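Local atomic coordinates of ribosomal-protein-S5-alanine N-acetyltransferase (Vibrio fischeri, PDB entry 3IGR), a protein that probably transfers an acetyl group from acetyl-CoA to the N-terminal alanine of ribosomal protein uS5. Residues Val21-Tyr26 / Tyr69-Asp74; Ala135-Arg140 / Lys146-Leu151. All coordinates share one frame; numbering follows the deposited sequence.

Interaction 1 (Val21-Tyr26 / Tyr69-Asp74)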
ATOM      1  N   VAL A  21      13.150 -16.161  26.281  1.00 11.62           N
ATOM      2  CA  VAL A  21      11.983 -15.998  27.148  1.00 11.87           C
ATOM      3  C   VAL A  21      10.860 -15.263  26.426  1.00 12.00           C
ATOM      4  O   VAL A  21       9.708 -15.688  26.452  1.00 12.22           O
ATOM      5  CB  VAL A  21      12.349 -15.265  28.471  1.00 11.98           C
ATOM      6  CG1 VAL A  21      11.102 -14.932  29.280  1.00 11.77           C
ATOM      7  CG2 VAL A  21      13.299 -16.113  29.294  1.00 11.71           C
ATOM      8  N   THR A  22      11.207 -14.166  25.772  1.00 12.47           N
ATOM      9  CA  THR A  22      10.210 -13.328  25.120  1.00 12.92           C
ATOM     10  C   THR A  22       9.531 -13.988  23.913  1.00 12.35           C
ATOM     11  O   THR A  22       8.325 -13.825  23.727  1.00 12.61           O
ATOM     12  CB  THR A  22      10.768 -11.933  24.767  1.00 13.46           C
ATOM     13  OG1 THR A  22       9.737 -11.154  24.154  1.00 15.82           O
ATOM     14  CG2 THR A  22      11.944 -12.030  23.821  1.00 13.02           C
ATOM     15  N   ILE A  23      10.281 -14.733  23.102  1.00 11.19           N
ATOM     16  CA  ILE A  23       9.634 -15.494  22.026  1.00 10.94           C
ATOM     17  C   ILE A  23       8.710 -16.595  22.582  1.00 10.33           C
ATOM     18  O   ILE A  23       7.622 -16.824  22.047  1.00 10.45           O
ATOM     19  CB  ILE A  23      10.634 -16.041  20.945  1.00 10.59           C
ATOM     20  CG1 ILE A  23       9.883 -16.507  19.688  1.00 10.62           C
ATOM     21  CG2 ILE A  23      11.501 -17.174  21.504  1.00 10.22           C
ATOM     22  CD1 ILE A  23       9.191 -15.400  18.935  1.00 10.32           C
ATOM     23  N   ALA A  24       9.147 -17.256  23.651  1.00  9.96           N
ATOM     24  CA  ALA A  24       8.334 -18.272  24.322  1.00 10.29           C
ATOM     25  C   ALA A  24       7.019 -17.659  24.805  1.00 10.44           C
ATOM     26  O   ALA A  24       5.946 -18.200  24.522  1.00 10.19           O
ATOM     27  CB  ALA A  24       9.102 -18.886  25.508  1.00 10.19           C
ATOM     28  N   ASN A  25       7.120 -16.535  25.530  1.00 10.63           N
ATOM     29  CA  ASN A  25       5.947 -15.815  26.031  1.00 10.85           C
ATOM     30  C   ASN A  25       4.982 -15.466  24.913  1.00 11.01           C
ATOM     31  O   ASN A  25       3.774 -15.575  25.081  1.00 11.56           O
ATOM     32  CB  ASN A  25       6.349 -14.544  26.784  1.00 11.33           C
ATOM     33  CG  ASN A  25       7.047 -14.834  28.087  1.00 11.65           C
ATOM     34  OD1 ASN A  25       7.016 -15.960  28.588  1.00 13.64           O
ATOM     35  ND2 ASN A  25       7.677 -13.817  28.655  1.00 13.20           N
ATOM     36  N   TYR A  26       5.526 -15.054  23.774  1.00 10.49           N
ATOM     37  CA  TYR A  26       4.710 -14.676  22.629  1.00 10.05           C
ATOM     38  C   TYR A  26       3.852 -15.841  22.124  1.00  9.88           C
ATOM     39  O   TYR A  26       2.673 -15.653  21.835  1.00 10.19           O
ATOM     40  CB  TYR A  26       5.576 -14.107  21.496  1.00  9.71           C
ATOM     41  CG  TYR A  26       4.851 -14.015  20.173  1.00  8.63           C
ATOM     42  CD1 TYR A  26       3.987 -12.955  19.902  1.00  6.41           C
ATOM     43  CD2 TYR A  26       5.023 -14.995  19.187  1.00  9.09           C
ATOM     44  CE1 TYR A  26       3.304 -12.884  18.710  1.00  5.56           C
ATOM     45  CE2 TYR A  26       4.353 -14.919  17.982  1.00  6.79           C
ATOM     46  CZ  TYR A  26       3.498 -13.862  17.746  1.00  7.05           C
ATOM     47  OH  TYR A  26       2.835 -13.787  16.544  1.00  8.45           O
ATOM     48  N   TYR A  69      14.958 -15.816  10.651  1.00 12.04           N
ATOM     49  CA  TYR A  69      13.774 -15.805  11.478  1.00 12.38           C
ATOM     50  C   TYR A  69      13.710 -14.424  12.110  1.00 12.37           C
ATOM     51  O   TYR A  69      14.537 -14.100  12.958  1.00 12.16           O
ATOM     52  CB  TYR A  69      13.850 -16.914  12.530  1.00 12.18           C
ATOM     53  CG  TYR A  69      12.549 -17.171  13.241  1.00 12.85           C
ATOM     54  CD1 TYR A  69      11.852 -18.357  13.037  1.00 11.61           C
ATOM     55  CD2 TYR A  69      12.003 -16.216  14.116  1.00 12.31           C
ATOM     56  CE1 TYR A  69      10.652 -18.601  13.688  1.00 12.38           C
ATOM     57  CE2 TYR A  69      10.804 -16.449  14.771  1.00 13.23           C
ATOM     58  CZ  TYR A  69      10.138 -17.652  14.560  1.00 13.03           C
ATOM     59  OH  TYR A  69       8.944 -17.897  15.201  1.00 13.64           O
ATOM     60  N   PHE A  70      12.767 -13.601  11.659  1.00 12.34           N
ATOM     61  CA  PHE A  70      12.614 -12.252  12.202  1.00 12.73           C
ATOM     62  C   PHE A  70      11.550 -12.185  13.286  1.00 12.81           C
ATOM     63  O   PHE A  70      10.532 -12.883  13.213  1.00 12.96           O
ATOM     64  CB  PHE A  70      12.190 -11.277  11.119  1.00 12.78           C
ATOM     65  CG  PHE A  70      13.243 -10.986  10.092  1.00 13.53           C
ATOM     66  CD1 PHE A  70      14.090  -9.880  10.244  1.00 12.25           C
ATOM     67  CD2 PHE A  70      13.348 -11.781   8.949  1.00 10.93           C
ATOM     68  CE1 PHE A  70      15.048  -9.580   9.281  1.00 11.42           C
ATOM     69  CE2 PHE A  70      14.315 -11.507   7.980  1.00 13.34           C
ATOM     70  CZ  PHE A  70      15.163 -10.396   8.139  1.00 14.28           C
ATOM     71  N   VAL A  71      11.770 -11.316  14.263  1.00 12.74           N
ATOM     72  CA  VAL A  71      10.720 -10.963  15.234  1.00 12.71           C
ATOM     73  C   VAL A  71      10.309  -9.485  15.091  1.00 12.75           C
ATOM     74  O   VAL A  71      11.105  -8.642  14.649  1.00 12.46           O
ATOM     75  CB  VAL A  71      11.122 -11.265  16.699  1.00 12.57           C
ATOM     76  CG1 VAL A  71      11.192 -12.787  16.936  1.00 13.05           C
ATOM     77  CG2 VAL A  71      12.438 -10.579  17.098  1.00 11.74           C
ATOM     78  N   VAL A  72       9.056  -9.197  15.426  1.00 12.28           N
ATOM     79  CA  VAL A  72       8.567  -7.834  15.470  1.00 12.46           C
ATOM     80  C   VAL A  72       8.465  -7.453  16.956  1.00 12.64           C
ATOM     81  O   VAL A  72       7.804  -8.143  17.739  1.00 12.97           O
ATOM     82  CB  VAL A  72       7.189  -7.683  14.813  1.00 12.20           C
ATOM     83  CG1 VAL A  72       6.758  -6.209  14.868  1.00 11.32           C
ATOM     84  CG2 VAL A  72       7.192  -8.208  13.377  1.00 11.73           C
ATOM     85  N   VAL A  73       9.136  -6.372  17.336  1.00 12.65           N
ATOM     86  CA  VAL A  73       9.187  -5.960  18.731  1.00 12.77           C
ATOM     87  C   VAL A  73       8.422  -4.667  18.922  1.00 12.89           C
ATOM     88  O   VAL A  73       8.618  -3.713  18.168  1.00 12.74           O
ATOM     89  CB  VAL A  73      10.644  -5.761  19.214  1.00 12.67           C
ATOM     90  CG1 VAL A  73      10.680  -5.172  20.664  1.00 11.57           C
ATOM     91  CG2 VAL A  73      11.401  -7.071  19.142  1.00 12.40           C
ATOM     92  N   ASP A  74       7.542  -4.644  19.925  1.00 12.70           N
ATOM     93  CA  ASP A  74       6.984  -3.392  20.413  1.00 12.47           C
ATOM     94  C   ASP A  74       8.019  -2.799  21.371  1.00 12.63           C
ATOM     95  O   ASP A  74       8.242  -3.312  22.466  1.00 12.74           O
ATOM     96  CB  ASP A  74       5.654  -3.632  21.131  1.00 12.69           C
ATOM     97  CG  ASP A  74       4.917  -2.340  21.475  1.00 12.02           C
ATOM     98  OD1 ASP A  74       5.537  -1.263  21.580  1.00 11.99           O
ATOM     99  OD2 ASP A  74       3.688  -2.408  21.645  1.00 11.80           O
TER

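Interaction 2 (Ala135-Arg140 / Lys146-Leu151)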
ATOM      1  N   ALA A 135       4.465 -18.183  -0.459  1.00  5.55           N
ATOM      2  CA  ALA A 135       3.567 -18.112   0.689  1.00  6.43           C
ATOM      3  C   ALA A 135       2.323 -18.908   0.340  1.00  7.35           C
ATOM      4  O   ALA A 135       1.923 -18.946  -0.834  1.00  7.65           O
ATOM      5  CB  ALA A 135       3.185 -16.665   1.010  1.00  5.77           C
ATOM      6  N   ALA A 136       1.747 -19.563   1.349  1.00  6.95           N
ATOM      7  CA  ALA A 136       0.559 -20.387   1.196  1.00  7.75           C
ATOM      8  C   ALA A 136      -0.384 -20.089   2.367  1.00  8.61           C
ATOM      9  O   ALA A 136       0.059 -19.959   3.506  1.00  8.44           O
ATOM     10  CB  ALA A 136       0.935 -21.849   1.203  1.00  7.24           C
ATOM     11  N   TYR A 137      -1.675 -19.988   2.087  1.00  9.12           N
ATOM     12  CA  TYR A 137      -2.647 -19.613   3.117  1.00  9.45           C
ATOM     13  C   TYR A 137      -3.959 -20.359   2.936  1.00  9.96           C
ATOM     14  O   TYR A 137      -4.368 -20.669   1.801  1.00  8.74           O
ATOM     15  CB  TYR A 137      -2.875 -18.094   3.123  1.00  9.45           C
ATOM     16  CG  TYR A 137      -3.585 -17.528   1.906  1.00  9.47           C
ATOM     17  CD1 TYR A 137      -4.977 -17.366   1.899  1.00 10.54           C
ATOM     18  CD2 TYR A 137      -2.865 -17.119   0.773  1.00  8.78           C
ATOM     19  CE1 TYR A 137      -5.640 -16.826   0.804  1.00  8.91           C
ATOM     20  CE2 TYR A 137      -3.522 -16.568  -0.340  1.00 11.40           C
ATOM     21  CZ  TYR A 137      -4.899 -16.427  -0.317  1.00 11.05           C
ATOM     22  OH  TYR A 137      -5.547 -15.912  -1.408  1.00 10.06           O
ATOM     23  N   ILE A 138      -4.615 -20.649   4.058  1.00 10.62           N
ATOM     24  CA  ILE A 138      -5.930 -21.278   4.032  1.00 10.50           C
ATOM     25  C   ILE A 138      -6.924 -20.238   3.452  1.00 10.40           C
ATOM     26  O   ILE A 138      -6.945 -19.089   3.905  1.00  9.08           O
ATOM     27  CB  ILE A 138      -6.370 -21.730   5.458  1.00 11.12           C
ATOM     28  CG1 ILE A 138      -5.440 -22.823   6.005  1.00 12.39           C
ATOM     29  CG2 ILE A 138      -7.845 -22.220   5.454  1.00 12.44           C
ATOM     30  CD1 ILE A 138      -5.394 -22.922   7.553  1.00 14.16           C
ATOM     31  N   PRO A 139      -7.747 -20.630   2.461  1.00 10.16           N
ATOM     32  CA  PRO A 139      -8.582 -19.618   1.799  1.00 10.31           C
ATOM     33  C   PRO A 139      -9.429 -18.768   2.749  1.00 10.49           C
ATOM     34  O   PRO A 139      -9.646 -17.595   2.465  1.00 10.57           O
ATOM     35  CB  PRO A 139      -9.491 -20.440   0.865  1.00 10.65           C
ATOM     36  CG  PRO A 139      -8.762 -21.697   0.625  1.00 10.84           C
ATOM     37  CD  PRO A 139      -7.940 -21.970   1.881  1.00 10.26           C
ATOM     38  N   ARG A 140      -9.899 -19.322   3.863  1.00  9.41           N
ATOM     39  CA  ARG A 140     -10.760 -18.529   4.737  1.00  9.46           C
ATOM     40  C   ARG A 140      -9.981 -17.597   5.678  1.00  9.15           C
ATOM     41  O   ARG A 140     -10.578 -16.836   6.430  1.00  8.40           O
ATOM     42  CB  ARG A 140     -11.795 -19.400   5.475  1.00  9.54           C
ATOM     43  CG  ARG A 140     -11.238 -20.226   6.603  1.00 10.15           C
ATOM     44  CD  ARG A 140     -12.245 -21.265   7.098  1.00 11.77           C
ATOM     45  NE  ARG A 140     -11.637 -22.076   8.154  1.00 12.89           N
ATOM     46  CZ  ARG A 140     -10.891 -23.164   7.960  1.00 12.38           C
ATOM     47  NH1 ARG A 140     -10.647 -23.634   6.738  1.00 11.24           N
ATOM     48  NH2 ARG A 140     -10.392 -23.791   9.009  1.00 13.21           N
ATOM     49  N   LYS A 146      -5.197 -10.741   2.509  1.00  8.79           N
ATOM     50  CA  LYS A 146      -5.082  -9.298   2.261  1.00  9.34           C
ATOM     51  C   LYS A 146      -3.661  -8.779   2.387  1.00  9.12           C
ATOM     52  O   LYS A 146      -3.240  -7.929   1.605  1.00  9.19           O
ATOM     53  CB  LYS A 146      -6.060  -8.500   3.124  1.00  9.36           C
ATOM     54  CG  LYS A 146      -7.399  -8.201   2.412  1.00 12.66           C
ATOM     55  CD  LYS A 146      -7.923  -9.419   1.592  1.00 16.20           C
ATOM     56  CE  LYS A 146      -7.347  -9.466   0.157  1.00 16.84           C
ATOM     57  NZ  LYS A 146      -7.557 -10.777  -0.518  1.00 17.91           N
ATOM     58  N   VAL A 147      -2.915  -9.314   3.349  1.00  8.88           N
ATOM     59  CA  VAL A 147      -1.507  -9.005   3.474  1.00  8.97           C
ATOM     60  C   VAL A 147      -0.797  -9.339   2.158  1.00  9.05           C
ATOM     61  O   VAL A 147      -0.175  -8.469   1.550  1.00  8.47           O
ATOM     62  CB  VAL A 147      -0.851  -9.773   4.649  1.00  8.55           C
ATOM     63  CG1 VAL A 147       0.674  -9.771   4.509  1.00  9.13           C
ATOM     64  CG2 VAL A 147      -1.277  -9.166   5.983  1.00  9.62           C
ATOM     65  N   LEU A 148      -0.911 -10.593   1.726  1.00  9.03           N
ATOM     66  CA  LEU A 148      -0.236 -11.070   0.518  1.00  9.28           C
ATOM     67  C   LEU A 148      -0.642 -10.275  -0.720  1.00  9.44           C
ATOM     68  O   LEU A 148       0.214  -9.894  -1.521  1.00  9.50           O
ATOM     69  CB  LEU A 148      -0.463 -12.574   0.315  1.00  8.93           C
ATOM     70  CG  LEU A 148       0.154 -13.472   1.398  1.00  8.62           C
ATOM     71  CD1 LEU A 148      -0.261 -14.921   1.222  1.00  8.80           C
ATOM     72  CD2 LEU A 148       1.661 -13.367   1.410  1.00  5.50           C
ATOM     73  N   ALA A 149      -1.938 -10.008  -0.866  1.00 10.16           N
ATOM     74  CA  ALA A 149      -2.417  -9.208  -1.989  1.00 10.02           C
ATOM     75  C   ALA A 149      -1.788  -7.817  -1.965  1.00 10.73           C
ATOM     76  O   ALA A 149      -1.366  -7.292  -3.007  1.00 10.61           O
ATOM     77  CB  ALA A 149      -3.954  -9.099  -1.966  1.00 10.64           C
ATOM     78  N   ALA A 150      -1.708  -7.221  -0.776  1.00 10.66           N
ATOM     79  CA  ALA A 150      -1.205  -5.853  -0.651  1.00 11.33           C
ATOM     80  C   ALA A 150       0.284  -5.762  -1.018  1.00 11.93           C
ATOM     81  O   ALA A 150       0.774  -4.691  -1.417  1.00 11.58           O
ATOM     82  CB  ALA A 150      -1.445  -5.310   0.754  1.00 10.96           C
ATOM     83  N   LEU A 151       0.982  -6.888  -0.889  1.00 11.87           N
ATOM     84  CA  LEU A 151       2.417  -6.955  -1.127  1.00 12.45           C
ATOM     85  C   LEU A 151       2.760  -7.452  -2.519  1.00 12.83           C
ATOM     86  O   LEU A 151       3.934  -7.659  -2.845  1.00 13.15           O
ATOM     87  CB  LEU A 151       3.061  -7.840  -0.058  1.00 13.09           C
ATOM     88  CG  LEU A 151       2.968  -7.196   1.330  1.00 13.16           C
ATOM     89  CD1 LEU A 151       3.651  -8.083   2.347  1.00 16.12           C
ATOM     90  CD2 LEU A 151       3.614  -5.830   1.303  1.00 15.16           C
TER

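Interaction 1 (Val21-Tyr26 / Tyr69-Asp74)
I23 of helix 20-29 lowers its side chain onto V71 of strand 68-74, an apolar contact made where this helix, the first of the GNAT fold, packs on one face of the mixed sheet. The backbones stay well apart, with CA of I23 and CA of V71 separated by 8.2 Å, so the ethyl branch of the isoleucine has to span the gap. From CB the side chain starts toward the strand without reaching it. CG1 lies opposite the backbone N (chi1 -166°) and carries the chain down toward the sheet, while the methyl CG2 stays back, 6.3 Å from CG1 of V71. CG1 itself is still 4.8 Å from that same V71 CG1. Only at the terminal carbon is contact made: CD1 of I23 rests 3.9 Å from CG1 of V71, the two side chains meeting at a slant. V71 CG1 stands beside its own backbone N (chi1 -69°). I15, W51 of helix 48-63, and I80 and T83 of strand 79-90 also pack on I23. The strand is covered on its other face too, where F70 and V72 meet helix 112-126. Polar groups tie the helix to the sheet nearby, Y26 OH bonding to S102 OG and, weakly, T22 OG1 to the backbone N of I80. Y69 adds a looser approach, its ring bringing CE2 to 4.6 Å and the phenolic OH to 4.5 Å from CD1 of I23.

Interaction 2 (Ala135-Arg140 / Lys146-Leu151)
L148 presents the two methyls of its forked side chain to A135 and Y137, and all the close contact between segments 135-140 and 146-151 passes through this one leucine. The aliphatic part is the meeting with A135. CB of A135 faces the helix and sits against both methyls, 3.7 Å from CD2 and 3.9 Å from CD1 of L148. CA of A135 and CA of L148 are 8.0 Å apart, the nearest CA pair between the segments. The aromatic part is tighter: CD1 of L148 lies 3.4 Å from CD2 of Y137 and 4.0 Å from CE2 of the same ring, coming obliquely at the CD2 side of the ring. The two side chains run past one another in opposite senses. A chi1 of 68° places CG of Y137 between the backbone N and the carbonyl carbon, and L148 turns CG away from its own carbonyl (chi1 -65°), which brings the fork up to the strand. Strand 132-137 and helix 142-150 form a beta-alpha unit of the GNAT domain, in which the helix folds back over the strand it follows. As in other GNAT enzymes, acetyl-CoA probably binds where this strand and its parallel neighbour, strand 96-103, splay apart; Y101 of the neighbour touches V147 and L148. Polar links run within each segment or to its surroundings, not between the two. A135 and Y137 are backbone-bonded to T175 and I173 of strand 168-178, and T175 OG1 also bonds to A135 O. Past the strand end, R140 NH1 makes a salt bridge with E170 OE1. On the helix, A150 N bonds to K146 O at 2.9 Å, and at its close L151 N lies 3.2 Å from L148 O.

In the fold
Interactions 1 and 2 lie on opposite sides of the chain's centre, their own centres 22 Å apart and their nearest atoms about 11 Å apart, without touching. Along the chain, both segments of interaction 1 come before those of interaction 2. Both strands, 68-74 and 132-137, belong to one mixed sheet, joined through strands 79-90 and 96-103, and in each contact a helix packs on it. Helix 112-126 packs on F70 and V72 of the first strand segment and on A150 and L151 of the second helical segment, residues beside the contacts rather than in them. The two contacts thus join different helices to different strands of the sheet within a single GNAT domain.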